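Local coordinates for L-methionine gamma-lyase (PDB 6LXU), which is a pyridoxal-phosphate-dependent enzyme of the Cys/Met metabolism family, with the cofactor bound covalently to the chain and four chains in its assembly, at residues S95-V100 / A119-G124; K272-I277 / A313-E318; N72-L77 / A191-Q196. All blocks are in the same frame, centred on the assembly; numbering follows the deposited sequence.

Interaction 1 of 3, residues S95-V100 / A119-G124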
# COMPACT_ATOMS: atom_id res chain seq x y z
N SER A 95 -21.90 12.98 6.51
CA SER A 95 -21.24 14.27 6.49
C SER A 95 -22.12 15.32 5.83
O SER A 95 -22.20 16.46 6.28
CB SER A 95 -19.93 14.23 5.73
OG SER A 95 -18.95 13.40 6.35
N THR A 96 -22.79 14.93 4.75
CA THR A 96 -23.71 15.82 4.05
C THR A 96 -24.89 16.21 4.95
O THR A 96 -25.19 17.40 5.10
CB THR A 96 -24.20 15.15 2.75
OG1 THR A 96 -23.08 14.94 1.88
CG2 THR A 96 -25.21 16.04 2.03
N LEU A 97 -25.54 15.23 5.54
CA LEU A 97 -26.73 15.50 6.35
C LEU A 97 -26.43 16.32 7.59
O LEU A 97 -27.18 17.26 7.92
CB LEU A 97 -27.44 14.20 6.69
CG LEU A 97 -28.06 13.47 5.48
CD1 LEU A 97 -28.55 12.10 5.88
CD2 LEU A 97 -29.19 14.27 4.85
N TRP A 98 -25.32 16.03 8.28
CA TRP A 98 -24.97 16.83 9.46
C TRP A 98 -24.64 18.27 9.11
O TRP A 98 -24.77 19.16 9.96
CB TRP A 98 -23.78 16.23 10.23
CG TRP A 98 -24.03 14.90 10.89
CD1 TRP A 98 -23.23 13.80 10.77
CD2 TRP A 98 -25.11 14.52 11.76
NE1 TRP A 98 -23.73 12.77 11.52
CE2 TRP A 98 -24.90 13.17 12.12
CE3 TRP A 98 -26.26 15.18 12.25
CZ2 TRP A 98 -25.79 12.46 12.95
CZ3 TRP A 98 -27.16 14.46 13.08
CH2 TRP A 98 -26.91 13.12 13.43
N THR A 99 -24.14 18.50 7.89
CA THR A 99 -23.83 19.85 7.44
C THR A 99 -25.10 20.68 7.20
O THR A 99 -25.19 21.83 7.64
CB THR A 99 -22.98 19.81 6.16
OG1 THR A 99 -21.75 19.14 6.46
CG2 THR A 99 -22.66 21.22 5.65
N VAL A 100 -26.05 20.10 6.49
CA VAL A 100 -27.19 20.89 5.98
C VAL A 100 -28.41 20.89 6.88
O VAL A 100 -29.30 21.74 6.67
CB VAL A 100 -27.59 20.47 4.53
CG1 VAL A 100 -26.40 20.57 3.60
CG2 VAL A 100 -28.22 19.09 4.48
N ALA A 119 -31.60 3.55 8.89
CA ALA A 119 -31.31 3.59 10.31
C ALA A 119 -30.83 4.97 10.76
O ALA A 119 -31.26 5.48 11.81
CB ALA A 119 -30.28 2.53 10.68
N LEU A 120 -29.95 5.60 9.98
CA LEU A 120 -29.51 6.96 10.26
C LEU A 120 -30.70 7.92 10.30
O LEU A 120 -30.80 8.74 11.21
CB LEU A 120 -28.49 7.41 9.20
CG LEU A 120 -28.06 8.88 9.25
CD1 LEU A 120 -27.45 9.23 10.60
CD2 LEU A 120 -27.08 9.15 8.13
N MET A 121 -31.59 7.79 9.32
CA MET A 121 -32.78 8.66 9.25
C MET A 121 -33.74 8.40 10.42
O MET A 121 -34.16 9.34 11.11
CB MET A 121 -33.54 8.43 7.94
CG MET A 121 -32.82 8.88 6.68
SD MET A 121 -32.69 10.67 6.50
CE MET A 121 -32.16 10.73 4.79
N ASN A 122 -34.09 7.14 10.61
CA ASN A 122 -35.17 6.77 11.54
C ASN A 122 -34.76 6.81 13.00
O ASN A 122 -35.58 7.16 13.86
CB ASN A 122 -35.66 5.38 11.17
CG ASN A 122 -36.95 5.01 11.87
OD1 ASN A 122 -37.89 5.79 11.90
ND2 ASN A 122 -37.00 3.81 12.39
N HIS A 123 -33.51 6.43 13.29
CA HIS A 123 -33.02 6.32 14.67
C HIS A 123 -31.95 7.32 15.07
O HIS A 123 -31.78 7.56 16.27
CB HIS A 123 -32.52 4.90 14.94
CG HIS A 123 -33.62 3.88 14.96
ND1 HIS A 123 -33.61 2.76 14.15
CD2 HIS A 123 -34.77 3.83 15.66
CE1 HIS A 123 -34.71 2.06 14.37
NE2 HIS A 123 -35.42 2.68 15.29
N GLY A 124 -31.19 7.85 14.11
CA GLY A 124 -30.08 8.75 14.40
C GLY A 124 -30.50 10.20 14.37
O GLY A 124 -30.45 10.89 15.39
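Leu97 and Trp98 meet Leu120 and Met121 in an apolar helix-helix contact between helix 89-100 and helix 115-125, two helices that pack beside the seven-stranded, mostly parallel sheet of the PLP-dependent fold. The axes of the two short segments stay 12.4 Å apart at an angle of 45°, so the backbones are well separated and only side-chain ends bridge the gap. Leu97 CD1 serves two partners: it lies 4.0 Å from Leu120 CD2, and the same methyl is 4.0 Å from Met121 CE. The first side-chain bond of Leu97 is directed at the other helix, that of Met121 away from it; in the conformer described, the bend of the methionine chain at chi2 brings CE back to Leu97, at roughly a right angle to the leucine side chain. Leu120 sends its other methyl to the tryptophan, CD1 standing 4.3 Å from Trp98 CZ2, in an oblique approach to the benzene part of the indole. In Leu120, chi1 of 173° carries CG out anti to the backbone N, and chi2 of 58° turns CD2 to Leu97 and CD1 to Trp98. Beneath the pair lie the sheet strands: Leu97 also touches Ile185 of strand 183-187, and Met121 touches Tyr155 of strand 151-157 and Phe134 of strand 131-135. Trp98 also takes part in the subunit interface, where its ring stacks on Trp98 of the second subunit and its NE1 is hydrogen-bonded to Met243 O of that subunit. The indole N-H is satisfied at the interface, and the atom meeting Leu120 is a ring carbon; the join between the two helices is therefore buried and apolar, made by methyl and ring carbons without directional bonds.

Interaction 2 of 3, residues K272-I277 / A313-E318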
# COMPACT_ATOMS: atom_id res chain seq x y z
N LYS A 272 -23.93 -5.39 -20.01
CA LYS A 272 -24.08 -6.38 -21.09
C LYS A 272 -24.36 -7.76 -20.49
O LYS A 272 -25.29 -8.47 -20.90
CB LYS A 272 -22.80 -6.41 -21.94
CG LYS A 272 -22.80 -7.36 -23.15
CD LYS A 272 -21.40 -7.51 -23.73
CE LYS A 272 -21.37 -8.37 -24.99
NZ LYS A 272 -22.23 -7.81 -26.06
N ASN A 273 -23.54 -8.15 -19.52
CA ASN A 273 -23.75 -9.41 -18.83
C ASN A 273 -25.12 -9.44 -18.18
O ASN A 273 -25.84 -10.43 -18.29
CB ASN A 273 -22.70 -9.62 -17.73
CG ASN A 273 -21.36 -10.11 -18.24
OD1 ASN A 273 -21.18 -10.40 -19.42
ND2 ASN A 273 -20.38 -10.20 -17.32
N ALA A 274 -25.47 -8.37 -17.48
CA ALA A 274 -26.72 -8.36 -16.72
C ALA A 274 -27.94 -8.51 -17.62
O ALA A 274 -28.85 -9.26 -17.29
CB ALA A 274 -26.84 -7.11 -15.88
N ARG A 275 -27.97 -7.80 -18.74
CA ARG A 275 -29.14 -7.89 -19.63
C ARG A 275 -29.34 -9.32 -20.13
O ARG A 275 -30.48 -9.82 -20.20
CB ARG A 275 -29.05 -6.86 -20.77
CG ARG A 275 -29.39 -5.46 -20.27
CD ARG A 275 -29.38 -4.34 -21.29
NE ARG A 275 -28.09 -3.64 -21.33
CZ ARG A 275 -27.08 -3.91 -22.15
NH1 ARG A 275 -27.19 -4.90 -23.05
NH2 ARG A 275 -25.96 -3.21 -22.09
N THR A 276 -28.25 -10.01 -20.45
CA THR A 276 -28.32 -11.39 -20.89
C THR A 276 -28.80 -12.31 -19.78
O THR A 276 -29.62 -13.22 -20.01
CB THR A 276 -26.93 -11.82 -21.41
OG1 THR A 276 -26.59 -10.98 -22.52
CG2 THR A 276 -26.92 -13.25 -21.85
N ILE A 277 -28.34 -12.07 -18.56
CA ILE A 277 -28.78 -12.86 -17.42
C ILE A 277 -30.25 -12.59 -17.09
O ILE A 277 -30.97 -13.53 -16.74
CB ILE A 277 -27.85 -12.63 -16.20
CG1 ILE A 277 -26.45 -13.17 -16.52
CG2 ILE A 277 -28.39 -13.27 -14.94
CD1 ILE A 277 -25.37 -12.62 -15.62
N ALA A 313 -26.73 -3.30 -13.46
CA ALA A 313 -26.19 -4.64 -13.33
C ALA A 313 -26.60 -5.32 -12.04
O ALA A 313 -26.06 -6.37 -11.69
CB ALA A 313 -24.69 -4.59 -13.50
N MET A 314 -27.59 -4.75 -11.35
CA MET A 314 -28.25 -5.41 -10.23
C MET A 314 -29.51 -6.09 -10.75
O MET A 314 -30.23 -5.53 -11.59
CB MET A 314 -28.62 -4.41 -9.16
CG MET A 314 -27.41 -3.77 -8.49
SD MET A 314 -26.27 -4.91 -7.71
CE MET A 314 -27.30 -5.75 -6.51
N ILE A 315 -29.76 -7.30 -10.26
CA ILE A 315 -30.98 -8.05 -10.61
C ILE A 315 -31.48 -8.66 -9.33
O ILE A 315 -30.69 -9.30 -8.61
CB ILE A 315 -30.71 -9.19 -11.60
CG1 ILE A 315 -29.95 -8.72 -12.85
CG2 ILE A 315 -32.04 -9.85 -11.99
CD1 ILE A 315 -29.40 -9.85 -13.69
N SER A 316 -32.76 -8.54 -9.03
CA SER A 316 -33.34 -9.40 -8.00
C SER A 316 -34.38 -10.30 -8.64
O SER A 316 -34.93 -9.99 -9.69
CB SER A 316 -33.94 -8.61 -6.85
OG SER A 316 -32.92 -7.89 -6.19
N PHE A 317 -34.63 -11.43 -8.02
CA PHE A 317 -35.60 -12.35 -8.59
C PHE A 317 -36.20 -13.20 -7.49
O PHE A 317 -35.58 -13.43 -6.45
CB PHE A 317 -35.00 -13.20 -9.72
CG PHE A 317 -33.79 -14.01 -9.34
CD1 PHE A 317 -32.50 -13.46 -9.37
CD2 PHE A 317 -33.92 -15.35 -9.00
CE1 PHE A 317 -31.39 -14.23 -9.04
CE2 PHE A 317 -32.81 -16.12 -8.67
CZ PHE A 317 -31.54 -15.56 -8.69
N GLU A 318 -37.43 -13.66 -7.74
CA GLU A 318 -38.16 -14.50 -6.78
C GLU A 318 -38.18 -15.93 -7.28
O GLU A 318 -38.71 -16.21 -8.36
CB GLU A 318 -39.59 -14.00 -6.62
CG GLU A 318 -40.38 -14.69 -5.50
CD GLU A 318 -40.07 -14.16 -4.11
OE1 GLU A 318 -39.64 -12.99 -3.98
OE2 GLU A 318 -40.31 -14.89 -3.12
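Ala274 and Ile277 of helix 263-282 pack on Ala313, just before strand 314-319, and on Ile315 near its start, a helix-on-sheet contact in the C-terminal part of this PLP-dependent fold. The strand belongs to the five-stranded mixed sheet, in which it lies between strands 287-291 and 374-378; helix 263-282 lies on one face of it, and helix 384-396 packs beside that helix.

The closest packing is between small residues. Ala274 CB sits 3.6 Å from Ala313 CA, and the two alanine CB atoms are 4.1 Å apart. The corresponding CA atoms come to 5.1 Å, so at this point the helix backbone itself approaches the chain entering the strand.

Two residues further on, branched side chains fill the wider separation. Ile315 points toward the helix with CG1 anti to its carbonyl carbon (chi1 -52°), and the extended chi2 of 167° pushes CD1 into the angle between Ala274 and Ile277. There it is 3.8 Å from Ile277 CG2, the two isoleucines meeting obliquely through methyl groups. Further along the helix Val278 and Leu281 also touch Ile315, while Ile277 reaches on to Val379 and to Ile387 of helix 384-396.

Polar bonds of the same helix are made elsewhere: Asn273 ND2 is hydrogen-bonded to Gly380 O and Glu382 O, and Arg275 forms a salt bridge with Asp310, shortly before the strand. Between helix and strand, the Ile315 CD1 methyl also rests 3.7 Å from the carbonyl oxygen Ala274 O.

Interaction 3 of 3, residues N72-L77 / A191-Q196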
# COMPACT_ATOMS: atom_id res chain seq x y z
N ASN A 72 -11.99 15.59 -8.03
CA ASN A 72 -12.17 16.24 -9.33
C ASN A 72 -12.72 15.28 -10.38
O ASN A 72 -13.55 15.67 -11.21
CB ASN A 72 -10.83 16.81 -9.84
CG ASN A 72 -10.34 17.98 -9.03
OD1 ASN A 72 -11.08 18.62 -8.33
ND2 ASN A 72 -9.06 18.28 -9.18
N LYS A 73 -12.27 14.04 -10.34
CA LYS A 73 -12.73 13.02 -11.29
C LYS A 73 -14.20 12.73 -11.13
O LYS A 73 -14.95 12.69 -12.11
CB LYS A 73 -11.96 11.70 -11.15
CG LYS A 73 -10.61 11.72 -11.82
CD LYS A 73 -9.85 10.42 -11.67
CE LYS A 73 -8.46 10.55 -12.26
NZ LYS A 73 -8.49 10.75 -13.73
N ILE A 74 -14.66 12.48 -9.89
CA ILE A 74 -16.07 12.19 -9.72
C ILE A 74 -16.94 13.41 -10.05
O ILE A 74 -18.02 13.27 -10.62
CB ILE A 74 -16.38 11.57 -8.34
CG1 ILE A 74 -17.83 11.06 -8.28
CG2 ILE A 74 -16.14 12.55 -7.20
CD1 ILE A 74 -18.18 9.96 -9.27
N ALA A 75 -16.46 14.61 -9.71
CA ALA A 75 -17.18 15.81 -10.11
C ALA A 75 -17.30 15.89 -11.64
O ALA A 75 -18.36 16.24 -12.16
CB ALA A 75 -16.52 17.05 -9.56
N ALA A 76 -16.22 15.59 -12.35
CA ALA A 76 -16.27 15.61 -13.81
C ALA A 76 -17.26 14.59 -14.36
O ALA A 76 -18.00 14.87 -15.32
CB ALA A 76 -14.89 15.39 -14.40
N LEU A 77 -17.28 13.39 -13.77
CA LEU A 77 -18.18 12.34 -14.22
C LEU A 77 -19.65 12.66 -13.99
O LEU A 77 -20.49 12.34 -14.84
CB LEU A 77 -17.83 11.00 -13.56
CG LEU A 77 -16.49 10.41 -14.02
CD1 LEU A 77 -16.06 9.29 -13.08
CD2 LEU A 77 -16.54 9.90 -15.46
N ALA A 191 -26.77 3.21 -9.94
CA ALA A 191 -26.80 3.61 -11.34
C ALA A 191 -25.43 4.04 -11.83
O ALA A 191 -25.04 3.71 -12.96
CB ALA A 191 -27.80 4.73 -11.55
N THR A 192 -24.71 4.79 -11.00
CA THR A 192 -23.41 5.38 -11.32
C THR A 192 -23.56 6.48 -12.37
O THR A 192 -24.58 6.53 -13.08
CB THR A 192 -22.35 4.36 -11.83
OG1 THR A 192 -22.48 4.19 -13.26
CG2 THR A 192 -22.42 3.02 -11.13
N PRO A 193 -22.54 7.34 -12.53
CA PRO A 193 -22.64 8.33 -13.61
C PRO A 193 -22.55 7.77 -15.02
O PRO A 193 -22.81 8.52 -15.97
CB PRO A 193 -21.50 9.30 -13.31
CG PRO A 193 -20.57 8.55 -12.43
CD PRO A 193 -21.40 7.60 -11.63
N TYR A 194 -22.22 6.50 -15.19
CA TYR A 194 -22.36 5.84 -16.49
C TYR A 194 -23.81 5.78 -16.94
O TYR A 194 -24.08 5.84 -18.15
CB TYR A 194 -21.74 4.43 -16.43
CG TYR A 194 -21.83 3.60 -17.68
CD1 TYR A 194 -20.84 3.69 -18.64
CD2 TYR A 194 -22.84 2.68 -17.87
CE1 TYR A 194 -20.86 2.91 -19.78
CE2 TYR A 194 -22.90 1.91 -19.03
CZ TYR A 194 -21.90 2.05 -19.98
OH TYR A 194 -21.91 1.29 -21.13
N MET A 195 -24.74 5.63 -16.00
CA MET A 195 -26.16 5.52 -16.35
C MET A 195 -26.99 6.74 -16.04
O MET A 195 -27.97 6.99 -16.75
CB MET A 195 -26.79 4.32 -15.65
CG MET A 195 -26.20 3.02 -16.14
SD MET A 195 -26.78 1.56 -15.27
CE MET A 195 -25.25 0.99 -14.54
N GLN A 196 -26.68 7.49 -14.99
CA GLN A 196 -27.60 8.50 -14.47
C GLN A 196 -26.78 9.63 -13.89
O GLN A 196 -25.81 9.37 -13.17
CB GLN A 196 -28.43 7.82 -13.39
CG GLN A 196 -29.56 8.60 -12.76
CD GLN A 196 -30.43 7.68 -11.92
OE1 GLN A 196 -31.48 7.23 -12.37
NE2 GLN A 196 -29.99 7.38 -10.70
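Leu77 and Pro193 bring their backbones together, with CA atoms 6.0 Å apart, where helix 65-78 nears its C-terminal end and a loose helical turn near 192-195 lies against it. The pyrrolidine ring of Pro193 is the surface that meets the helix. The first side-chain bond of Pro193, from CA to CB, is directed at 72-77, and its CG packs 3.8 Å from Leu77 CB while its CB lies 3.6 Å from Leu77 O. The proline thus touches both the base of the leucine side chain and the carbonyl that follows it. Leu77 turns CG anti to its carbonyl carbon (chi1 -69°); its own branch touches Leu11 and Thr14 of helix 11-17. Ile74, one helical turn earlier, meets the same ring carbon: its CD1 is 4.2 Å from Pro193 CG, even though the side chain does not leave the backbone in that direction, and it also packs on Leu224 and Val226 of strand 223-227.

Within 191-196 an ST turn spans the proline: Thr192 OG1 accepts from Tyr194 N at 3.0 Å, with a fairly bent N-H...O angle of 137°. The same hydroxyl donates to Ala191 O, 2.6 Å away, approaching in the plane of the carbonyl group at one of the oxygen's lone pairs. Thr192 O in turn takes both Met195 N and Gln196 N; Thr192 thus bonds within the turn through both its hydroxyl and its carbonyl. The turn comes soon after strand 183-187 of the large sheet. Tyr194 leaves the backbone away from 72-77, and its side chain touches Met267 and Glu268 of helix 263-282. Leu77 O, beside the proline ring, is hydrogen-bonded to Lys197 NZ.

From the N terminus, 72-77 opens interaction 3, whose partner 191-196 comes only after most strands of the large sheet. Nested inside that long loop is interaction 1: 95-100 is joined to 119-124 across a short link holding strand 106-110. Interaction 2 follows in series, 272-277 closing on 313-318 around strand 287-291. Interaction 1 ties two helices beside the large sheet, at the subunit interface; interaction 3 joins helix 65-78 to the turn after strand 183-187; interaction 2 sets a long helix on the smaller sheet. Interactions 1 and 2 lie on opposite sides of the chain's centre, their centres 32 Å apart, whereas the nearest atoms of interactions 2 and 3 are about 5 Å apart.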